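Local atomic coordinates of glutathione S-transferase 2 (Heligmosomoides polygyrus, PDB entry 1TW9), a protein that probably conjugates glutathione to electrophilic substrates, releasing a halide ion from halogenated ones, as a dimeric sigma-family glutathione transferase. Residues R19-L24 / K73-A78; A86-L91 / K152-D157; L24-Y29 / T191-K196. All blocks are in the same frame, centred on the assembly; numbering follows the deposited sequence.

Contact 1: R19-L24 / K73-A78. Unlike the reference sequence in segment 19-24: Val21 (reference Ile).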
loop_
_atom_site.group_PDB
_atom_site.type_symbol
_atom_site.label_atom_id
_atom_site.label_comp_id
_atom_site.label_asym_id
_atom_site.label_seq_id
_atom_site.Cartn_x
_atom_site.Cartn_y
_atom_site.Cartn_z
ATOM N N ARG A 19 5.919 6.170 14.042
ATOM C CA ARG A 19 6.587 6.518 15.291
ATOM C C ARG A 19 7.676 5.563 15.583
ATOM O O ARG A 19 8.760 5.925 16.063
ATOM C CB ARG A 19 5.581 6.567 16.447
ATOM C CG ARG A 19 4.489 7.606 16.280
ATOM C CD ARG A 19 3.763 7.744 17.621
ATOM N NE ARG A 19 2.550 8.584 17.528
ATOM C CZ ARG A 19 1.319 8.098 17.526
ATOM N NH1 ARG A 19 1.105 6.783 17.598
ATOM N NH2 ARG A 19 0.311 8.940 17.514
ATOM N N GLN A 20 7.437 4.281 15.288
ATOM C CA GLN A 20 8.475 3.306 15.532
ATOM C C GLN A 20 9.664 3.365 14.509
ATOM O O GLN A 20 10.788 3.068 14.869
ATOM C CB GLN A 20 7.908 1.947 15.675
ATOM C CG GLN A 20 7.022 1.828 16.882
ATOM C CD GLN A 20 6.559 0.467 17.180
ATOM O OE1 GLN A 20 7.079 -0.498 16.588
ATOM N NE2 GLN A 20 5.596 0.349 18.073
ATOM N N VAL A 21 9.396 3.773 13.268
ATOM C CA VAL A 21 10.477 4.023 12.311
ATOM C C VAL A 21 11.357 5.155 12.832
ATOM O O VAL A 21 12.555 5.079 12.833
ATOM C CB VAL A 21 9.934 4.293 10.917
ATOM C CG1 VAL A 21 11.041 4.721 9.995
ATOM C CG2 VAL A 21 9.284 2.954 10.374
ATOM N N PHE A 22 10.705 6.214 13.256
ATOM C CA PHE A 22 11.441 7.335 13.825
ATOM C C PHE A 22 12.306 6.881 14.993
ATOM O O PHE A 22 13.469 7.258 15.128
ATOM C CB PHE A 22 10.470 8.426 14.326
ATOM C CG PHE A 22 9.951 9.396 13.205
ATOM C CD1 PHE A 22 10.834 9.997 12.306
ATOM C CD2 PHE A 22 8.593 9.611 13.036
ATOM C CE1 PHE A 22 10.356 10.855 11.346
ATOM C CE2 PHE A 22 8.139 10.491 12.085
ATOM C CZ PHE A 22 9.010 11.102 11.235
ATOM N N ALA A 23 11.714 6.075 15.885
ATOM C CA ALA A 23 12.413 5.590 17.073
ATOM C C ALA A 23 13.612 4.796 16.622
ATOM O O ALA A 23 14.724 4.992 17.148
ATOM C CB ALA A 23 11.502 4.732 17.969
ATOM N N LEU A 24 13.396 3.854 15.699
ATOM C CA LEU A 24 14.455 2.989 15.194
ATOM C C LEU A 24 15.619 3.765 14.591
ATOM O O LEU A 24 16.771 3.332 14.649
ATOM C CB LEU A 24 13.896 2.103 14.083
ATOM C CG LEU A 24 13.965 0.618 14.165
ATOM C CD1 LEU A 24 13.855 0.088 12.767
ATOM C CD2 LEU A 24 15.065 -0.008 15.056
ATOM N N LYS A 73 12.560 4.121 3.872
ATOM C CA LYS A 73 13.538 4.283 2.821
ATOM C C LYS A 73 14.543 5.389 3.201
ATOM O O LYS A 73 15.731 5.298 2.843
ATOM C CB LYS A 73 12.859 4.566 1.529
ATOM C CG LYS A 73 12.187 3.335 0.979
ATOM C CD LYS A 73 11.361 3.570 -0.341
ATOM C CE LYS A 73 10.887 2.297 -1.074
ATOM N NZ LYS A 73 12.013 1.511 -1.745
ATOM N N THR A 74 14.037 6.433 3.812
ATOM C CA THR A 74 14.886 7.520 4.236
ATOM C C THR A 74 15.977 7.007 5.133
ATOM O O THR A 74 17.151 7.434 5.080
ATOM C CB THR A 74 14.047 8.593 4.931
ATOM O OG1 THR A 74 13.158 9.180 3.996
ATOM C CG2 THR A 74 14.874 9.744 5.445
ATOM N N PHE A 75 15.590 6.123 6.059
ATOM C CA PHE A 75 16.461 5.725 7.188
ATOM C C PHE A 75 17.111 4.367 7.054
ATOM O O PHE A 75 17.930 3.967 7.907
ATOM C CB PHE A 75 15.687 5.865 8.532
ATOM C CG PHE A 75 15.261 7.252 8.810
ATOM C CD1 PHE A 75 13.945 7.567 8.992
ATOM C CD2 PHE A 75 16.204 8.240 8.836
ATOM C CE1 PHE A 75 13.593 8.888 9.263
ATOM C CE2 PHE A 75 15.850 9.511 9.083
ATOM C CZ PHE A 75 14.552 9.833 9.219
ATOM N N GLY A 76 16.754 3.622 6.011
ATOM C CA GLY A 76 17.438 2.361 5.721
ATOM C C GLY A 76 16.727 1.099 6.214
ATOM O O GLY A 76 17.394 0.103 6.474
ATOM N N PHE A 77 15.399 1.159 6.370
ATOM C CA PHE A 77 14.653 0.082 6.969
ATOM C C PHE A 77 13.631 -0.439 5.939
ATOM O O PHE A 77 12.510 -0.856 6.314
ATOM C CB PHE A 77 13.950 0.493 8.248
ATOM C CG PHE A 77 14.937 1.103 9.286
ATOM C CD1 PHE A 77 14.817 2.376 9.734
ATOM C CD2 PHE A 77 15.950 0.327 9.737
ATOM C CE1 PHE A 77 15.824 2.843 10.655
ATOM C CE2 PHE A 77 16.852 0.805 10.645
ATOM C CZ PHE A 77 16.774 2.056 11.012
ATOM N N ALA A 78 13.974 -0.320 4.680
ATOM C CA ALA A 78 13.054 -0.838 3.590
ATOM C C ALA A 78 13.765 -1.819 2.661
ATOM O O ALA A 78 13.426 -1.894 1.498
ATOM C CB ALA A 78 12.496 0.252 2.846
#
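With CG set anti to its own carbonyl carbon (chi1 -55°), the ring of Phe77 is turned to receive Leu24, while Val21 places CG1 anti to the backbone N (chi1 173°) and so extends that methyl to Phe75. The contact belongs to the thioredoxin-like N-terminal domain of a glutathione transferase: helix 16-24 packs against the C-terminal end of helix 64-75 and the first residues of the linker that leads to the helical domain. Gly76, with positive phi, is the first residue past helix 64-75, and the chain turns there, so that Phe75 and Phe77, one on each side of the turn, both direct their CB toward helix 16-24. Val21 CG1 meets the edge of the Phe75 ring, near the ring plane, 4.2 Å from Phe75 CD1, and only grazes Phe77. Phe22 starts off in another direction, yet its ring swings back and CD1 comes within 4.3 Å of Phe75 CE1. Other rings complete this aromatic cluster: Tyr29 stacks on Phe22, and Tyr4 of strand 4-9 touches both Phe22 and Phe75. The CG2 methyl of Thr74 covers the centre of one Phe75 face. Val21 and Leu24 also rest on Leu158 of helix 155-170, so the helical domain also packs against helix 16-24. The meeting between the segments is entirely apolar and mostly buried. Phe77 is held between two groups, with the carbonyl O of Phe75 near the rim of one face. On the opposite face a CH-pi contact forms, Leu24 CD1 standing 3.6 Å from the centroid of the Phe77 ring and just 7° off its normal.

Contact 2: A86-L91 / K152-D157. Unlike the reference sequence in segment 86-91: Leu91 (reference Pro).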
loop_
_atom_site.group_PDB
_atom_site.type_symbol
_atom_site.label_atom_id
_atom_site.label_comp_id
_atom_site.label_asym_id
_atom_site.label_seq_id
_atom_site.Cartn_x
_atom_site.Cartn_y
_atom_site.Cartn_z
ATOM N N ALA A 86 10.128 -4.518 -2.360
ATOM C CA ALA A 86 8.842 -4.953 -2.937
ATOM C C ALA A 86 8.272 -6.118 -2.090
ATOM O O ALA A 86 7.072 -6.173 -1.855
ATOM C CB ALA A 86 9.000 -5.366 -4.350
ATOM N N LEU A 87 9.091 -7.067 -1.654
ATOM C CA LEU A 87 8.602 -8.137 -0.752
ATOM C C LEU A 87 8.062 -7.584 0.535
ATOM O O LEU A 87 7.030 -8.044 1.030
ATOM C CB LEU A 87 9.737 -9.112 -0.489
ATOM C CG LEU A 87 10.095 -9.996 -1.696
ATOM C CD1 LEU A 87 11.346 -10.831 -1.345
ATOM C CD2 LEU A 87 8.982 -10.938 -2.198
ATOM N N ILE A 88 8.771 -6.615 1.080
ATOM C CA ILE A 88 8.339 -5.970 2.308
ATOM C C ILE A 88 6.943 -5.366 2.051
ATOM O O ILE A 88 5.994 -5.512 2.852
ATOM C CB ILE A 88 9.390 -4.928 2.752
ATOM C CG1 ILE A 88 10.712 -5.630 3.284
ATOM C CG2 ILE A 88 8.835 -3.901 3.770
ATOM C CD1 ILE A 88 11.913 -4.727 3.380
ATOM N N ASP A 89 6.851 -4.607 0.981
ATOM C CA ASP A 89 5.566 -4.031 0.559
ATOM C C ASP A 89 4.500 -5.102 0.492
ATOM O O ASP A 89 3.371 -4.888 0.938
ATOM C CB ASP A 89 5.631 -3.379 -0.798
ATOM C CG ASP A 89 6.429 -2.142 -0.839
ATOM O OD1 ASP A 89 6.709 -1.541 0.242
ATOM O OD2 ASP A 89 6.803 -1.617 -1.913
ATOM N N SER A 90 4.814 -6.224 -0.118
ATOM C CA SER A 90 3.823 -7.278 -0.331
ATOM C C SER A 90 3.317 -7.783 1.038
ATOM O O SER A 90 2.119 -8.037 1.189
ATOM C CB SER A 90 4.361 -8.448 -1.192
ATOM O OG SER A 90 5.241 -9.249 -0.452
ATOM N N LEU A 91 4.214 -7.889 2.034
ATOM C CA LEU A 91 3.808 -8.363 3.367
ATOM C C LEU A 91 2.894 -7.324 4.061
ATOM O O LEU A 91 1.974 -7.680 4.775
ATOM C CB LEU A 91 5.052 -8.674 4.214
ATOM C CG LEU A 91 5.654 -10.024 3.766
ATOM C CD1 LEU A 91 7.092 -9.977 4.141
ATOM C CD2 LEU A 91 4.889 -11.111 4.467
ATOM N N LYS A 152 18.027 -7.616 7.705
ATOM C CA LYS A 152 17.959 -6.473 8.583
ATOM C C LYS A 152 16.522 -6.118 8.826
ATOM O O LYS A 152 15.614 -6.466 8.060
ATOM C CB LYS A 152 18.670 -5.335 7.886
ATOM C CG LYS A 152 18.735 -4.048 8.586
ATOM C CD LYS A 152 19.391 -3.041 7.638
ATOM C CE LYS A 152 19.579 -1.644 8.312
ATOM N NZ LYS A 152 19.952 -0.516 7.399
ATOM N N ILE A 153 16.284 -5.470 9.933
ATOM C CA ILE A 153 14.952 -5.091 10.338
ATOM C C ILE A 153 14.370 -4.166 9.308
ATOM O O ILE A 153 15.097 -3.298 8.717
ATOM C CB ILE A 153 15.031 -4.416 11.724
ATOM C CG1 ILE A 153 13.648 -4.167 12.332
ATOM C CG2 ILE A 153 15.787 -3.121 11.681
ATOM C CD1 ILE A 153 13.597 -3.850 13.839
ATOM N N SER A 154 13.060 -4.301 9.068
ATOM C CA SER A 154 12.384 -3.395 8.131
ATOM C C SER A 154 11.101 -2.898 8.786
ATOM O O SER A 154 10.624 -3.479 9.790
ATOM C CB SER A 154 12.036 -4.051 6.827
ATOM O OG SER A 154 11.088 -5.090 7.010
ATOM N N TRP A 155 10.470 -1.956 8.112
ATOM C CA TRP A 155 9.204 -1.359 8.691
ATOM C C TRP A 155 8.082 -2.382 8.773
ATOM O O TRP A 155 7.210 -2.278 9.694
ATOM C CB TRP A 155 8.761 -0.155 7.894
ATOM C CG TRP A 155 8.407 -0.385 6.462
ATOM C CD1 TRP A 155 9.259 -0.472 5.374
ATOM C CD2 TRP A 155 7.077 -0.402 5.919
ATOM N NE1 TRP A 155 8.521 -0.578 4.204
ATOM C CE2 TRP A 155 7.186 -0.588 4.520
ATOM C CE3 TRP A 155 5.811 -0.412 6.489
ATOM C CZ2 TRP A 155 6.069 -0.698 3.681
ATOM C CZ3 TRP A 155 4.717 -0.490 5.641
ATOM C CH2 TRP A 155 4.852 -0.623 4.271
ATOM N N VAL A 156 8.078 -3.377 7.914
ATOM C CA VAL A 156 6.994 -4.425 8.009
ATOM C C VAL A 156 7.256 -5.321 9.229
ATOM O O VAL A 156 6.316 -5.787 9.867
ATOM C CB VAL A 156 6.746 -5.270 6.743
ATOM C CG1 VAL A 156 7.900 -6.305 6.498
ATOM C CG2 VAL A 156 5.388 -5.941 6.840
ATOM N N ASP A 157 8.509 -5.569 9.613
ATOM C CA ASP A 157 8.774 -6.239 10.899
ATOM C C ASP A 157 8.125 -5.463 12.073
ATOM O O ASP A 157 7.481 -6.052 12.945
ATOM C CB ASP A 157 10.249 -6.332 11.185
ATOM C CG ASP A 157 10.965 -7.259 10.290
ATOM O OD1 ASP A 157 10.569 -8.472 10.145
ATOM O OD2 ASP A 157 12.026 -6.803 9.714
HETATM O O HOH W 1 9.214 -1.060 1.386
#
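Ile88 is the first residue of 86-91 to reach across, and its two branches part ways. The arm ending in CD1 presses on the N-cap residue Ser154, with Ile88 CD1 3.5 Å from Ser154 CB. The other methyl, Ile88 CG2, sits over one face of the Trp155 indole toward its rim, 3.4 Å from Trp155 NE1, and also touches Val156 CG1 at 3.8 Å. Trp155 adopts the rarer chi1 near +60° (62°), its CG lying between the backbone N and the carbonyl carbon, and this carries the indole beneath the isoleucine and on toward helix 64-75. Asp89 follows. Its CB is directed away from 152-157, but the carboxylate bends back and Asp89 OD1 lies in the indole plane, at the ring edge, 3.6 Å from Trp155 CZ2. One water ties the two together, donating to Asp89 OD1 at 2.8 Å and accepting from Trp155 NE1 at 2.9 Å, which satisfies the buried indole N-H. The main partners of this carboxylate are arginines: OD1 bridges to Arg69 of its own chain and OD2 to Arg69 of the second subunit, an arrangement likely to keep the aspartate ionised. One turn beyond Ile88, Leu91 brings its CB to within 3.8 Å of Val156 CG2, and the Leu91 side chain also packs on Ile136 and Phe139 of helix 119-142. At the start of helix 155-170, Asp157 OD2 accepts Ser154 N at 2.8 Å through its anti lone pair, while Asp157 OD1 accepts from Leu148 N. This is the Asp-to-N-cap half of the Ser-x-x-Asp N-capping box that opens this helix in glutathione transferases.

Contact 3: L24-Y29 / T191-K196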
loop_
_atom_site.group_PDB
_atom_site.type_symbol
_atom_site.label_atom_id
_atom_site.label_comp_id
_atom_site.label_asym_id
_atom_site.label_seq_id
_atom_site.Cartn_x
_atom_site.Cartn_y
_atom_site.Cartn_z
ATOM N N LEU A 24 13.396 3.854 15.699
ATOM C CA LEU A 24 14.455 2.989 15.194
ATOM C C LEU A 24 15.619 3.765 14.591
ATOM O O LEU A 24 16.771 3.332 14.649
ATOM C CB LEU A 24 13.896 2.103 14.083
ATOM C CG LEU A 24 13.965 0.618 14.165
ATOM C CD1 LEU A 24 13.855 0.088 12.767
ATOM C CD2 LEU A 24 15.065 -0.008 15.056
ATOM N N ALA A 25 15.314 4.911 14.000
ATOM C CA ALA A 25 16.299 5.779 13.322
ATOM C C ALA A 25 16.925 6.815 14.264
ATOM O O ALA A 25 17.766 7.568 13.826
ATOM C CB ALA A 25 15.660 6.466 12.186
ATOM N N ASP A 26 16.433 6.894 15.489
ATOM C CA ASP A 26 16.822 7.936 16.469
ATOM C C ASP A 26 16.621 9.314 15.856
ATOM O O ASP A 26 17.421 10.260 16.009
ATOM C CB ASP A 26 18.245 7.688 16.920
ATOM C CG ASP A 26 18.670 8.557 18.029
ATOM O OD1 ASP A 26 17.827 8.877 18.866
ATOM O OD2 ASP A 26 19.855 8.925 18.159
ATOM N N GLN A 27 15.469 9.450 15.238
ATOM C CA GLN A 27 15.137 10.704 14.613
ATOM C C GLN A 27 14.097 11.441 15.456
ATOM O O GLN A 27 13.006 10.922 15.707
ATOM C CB GLN A 27 14.620 10.437 13.201
ATOM C CG GLN A 27 14.070 11.709 12.537
ATOM C CD GLN A 27 15.107 12.717 12.238
ATOM O OE1 GLN A 27 14.999 13.892 12.675
ATOM N NE2 GLN A 27 16.123 12.307 11.476
ATOM N N LYS A 28 14.377 12.691 15.782
ATOM C CA LYS A 28 13.442 13.495 16.528
ATOM C C LYS A 28 12.334 13.990 15.587
ATOM O O LYS A 28 12.592 14.340 14.447
ATOM C CB LYS A 28 14.191 14.651 17.211
ATOM C CG LYS A 28 13.828 16.018 16.773
ATOM C CD LYS A 28 14.677 17.078 17.475
ATOM C CE LYS A 28 13.983 18.448 17.795
ATOM N NZ LYS A 28 14.417 19.553 16.848
ATOM N N TYR A 29 11.127 14.077 16.098
ATOM C CA TYR A 29 9.971 14.561 15.323
ATOM C C TYR A 29 8.953 15.134 16.274
ATOM O O TYR A 29 9.006 14.872 17.449
ATOM C CB TYR A 29 9.363 13.438 14.500
ATOM C CG TYR A 29 8.715 12.346 15.343
ATOM C CD1 TYR A 29 9.515 11.394 16.033
ATOM C CD2 TYR A 29 7.326 12.258 15.433
ATOM C CE1 TYR A 29 8.943 10.380 16.820
ATOM C CE2 TYR A 29 6.740 11.280 16.222
ATOM C CZ TYR A 29 7.532 10.384 16.944
ATOM O OH TYR A 29 6.931 9.436 17.720
ATOM N N THR A 191 14.213 -4.854 20.434
ATOM C CA THR A 191 15.262 -4.054 19.767
ATOM C C THR A 191 15.441 -2.779 20.589
ATOM O O THR A 191 14.422 -2.152 20.890
ATOM C CB THR A 191 14.810 -3.727 18.342
ATOM O OG1 THR A 191 14.563 -4.956 17.629
ATOM C CG2 THR A 191 15.849 -3.084 17.602
ATOM N N PRO A 192 16.643 -2.435 21.088
ATOM C CA PRO A 192 16.747 -1.377 22.120
ATOM C C PRO A 192 15.926 -0.084 21.867
ATOM O O PRO A 192 15.229 0.374 22.754
ATOM C CB PRO A 192 18.243 -1.123 22.224
ATOM C CG PRO A 192 18.830 -2.461 21.944
ATOM C CD PRO A 192 17.918 -3.157 20.952
ATOM N N ARG A 193 16.037 0.520 20.685
ATOM C CA ARG A 193 15.277 1.754 20.420
ATOM C C ARG A 193 13.767 1.570 20.386
ATOM O O ARG A 193 12.980 2.497 20.734
ATOM C CB ARG A 193 15.773 2.344 19.113
ATOM C CG ARG A 193 17.116 2.995 19.273
ATOM C CD ARG A 193 17.669 3.432 17.949
ATOM N NE ARG A 193 18.892 4.160 18.125
ATOM C CZ ARG A 193 19.639 4.606 17.107
ATOM N NH1 ARG A 193 19.271 4.393 15.829
ATOM N NH2 ARG A 193 20.753 5.280 17.359
ATOM N N ILE A 194 13.321 0.389 19.982
ATOM C CA ILE A 194 11.924 0.119 19.990
ATOM C C ILE A 194 11.417 -0.180 21.428
ATOM O O ILE A 194 10.376 0.339 21.878
ATOM C CB ILE A 194 11.642 -1.085 19.074
ATOM C CG1 ILE A 194 12.066 -0.783 17.613
ATOM C CG2 ILE A 194 10.169 -1.483 19.169
ATOM C CD1 ILE A 194 11.391 0.382 17.022
ATOM N N LYS A 195 12.184 -0.961 22.162
ATOM C CA LYS A 195 11.882 -1.221 23.569
ATOM C C LYS A 195 11.761 0.042 24.353
ATOM O O LYS A 195 10.833 0.202 25.113
ATOM C CB LYS A 195 13.021 -2.039 24.176
ATOM C CG LYS A 195 12.813 -2.546 25.610
ATOM C CD LYS A 195 14.020 -3.389 26.064
ATOM C CE LYS A 195 13.987 -3.692 27.573
ATOM N NZ LYS A 195 14.601 -4.996 27.887
ATOM N N LYS A 196 12.708 0.944 24.123
ATOM C CA LYS A 196 12.697 2.257 24.806
ATOM C C LYS A 196 11.445 3.055 24.465
ATOM O O LYS A 196 10.787 3.664 25.359
ATOM C CB LYS A 196 13.887 3.066 24.381
ATOM C CG LYS A 196 14.009 4.387 25.116
ATOM C CD LYS A 196 14.965 5.285 24.366
ATOM C CE LYS A 196 15.626 6.367 25.240
ATOM N NZ LYS A 196 16.126 7.510 24.404
#
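Leu24 and Arg193 bring their CA atoms to 5.4 Å of each other where the end of helix 16-24 meets the first turn of helix 192-200. The chain leaves helix 16-24 through a Schellman motif, in which Asp26 takes a positive phi and two bonds reach back into the last turn; from there it runs on toward strand 30-34. On the other side Thr191 occupies the N-cap position of helix 192-200, and its OG1 is bonded to Ile188 O of the preceding helix. Arg193 carries most of the polar contact. Its side chain is extended from CG to NE and passes alongside the helix end, so that Arg193 NH1 donates to Leu24 O at 3.0 Å with an N-H...O angle of 159°. The oxygen lies almost in the guanidinium plane, whereas the donor sits 39° out of the carbonyl plane. An arginine of the C-terminal domain thus holds a carbonyl at the end of a helix of the N-terminal domain, joining the thioredoxin-like domain of this glutathione transferase to its helical domain. Asp26 covers the same guanidinium from one face: its CB lies over the centre, 3.4 Å from Arg193 CZ. CG of Asp26 stands anti to the backbone N (chi1 -172°), and the carboxylate ends beside the guanidinium, with OD2 3.8 Å from Arg193 NH2. That salt bridge is long and rests on charge alone, because OD2 lies well out of the guanidinium plane and no N-H points at it. The inner side of the contact is apolar. Leu24 CG lies 3.9 Å from Ile194 CD1, and its CD2 branch packs on both Ile194 CG1 and the Thr191 methyl, 4.1 Å from Thr191 CG2.

How the contacts relate
Contacts 1 and 3 lie about 9 Å apart between centres and share Leu24, at the end of helix 16-24; their segments alternate along the chain. Contact 2, about 12 Å from contact 1 and 18 Å from contact 3, opens after contact 1 has closed and is nested inside the loop closed by contact 3. Contact 1 leads into it through the linker from helix 64-75 to helix 82-101: Phe77 O probably accepts from Trp155 N, and Gly76 O from Lys152 NZ. Ile153 also reaches Leu24 and Thr191. Contact 3 joins the two domains directly, contact 1 lies at the end of the thioredoxin-like domain, and contact 2 is within the helical domain, beside the second subunit.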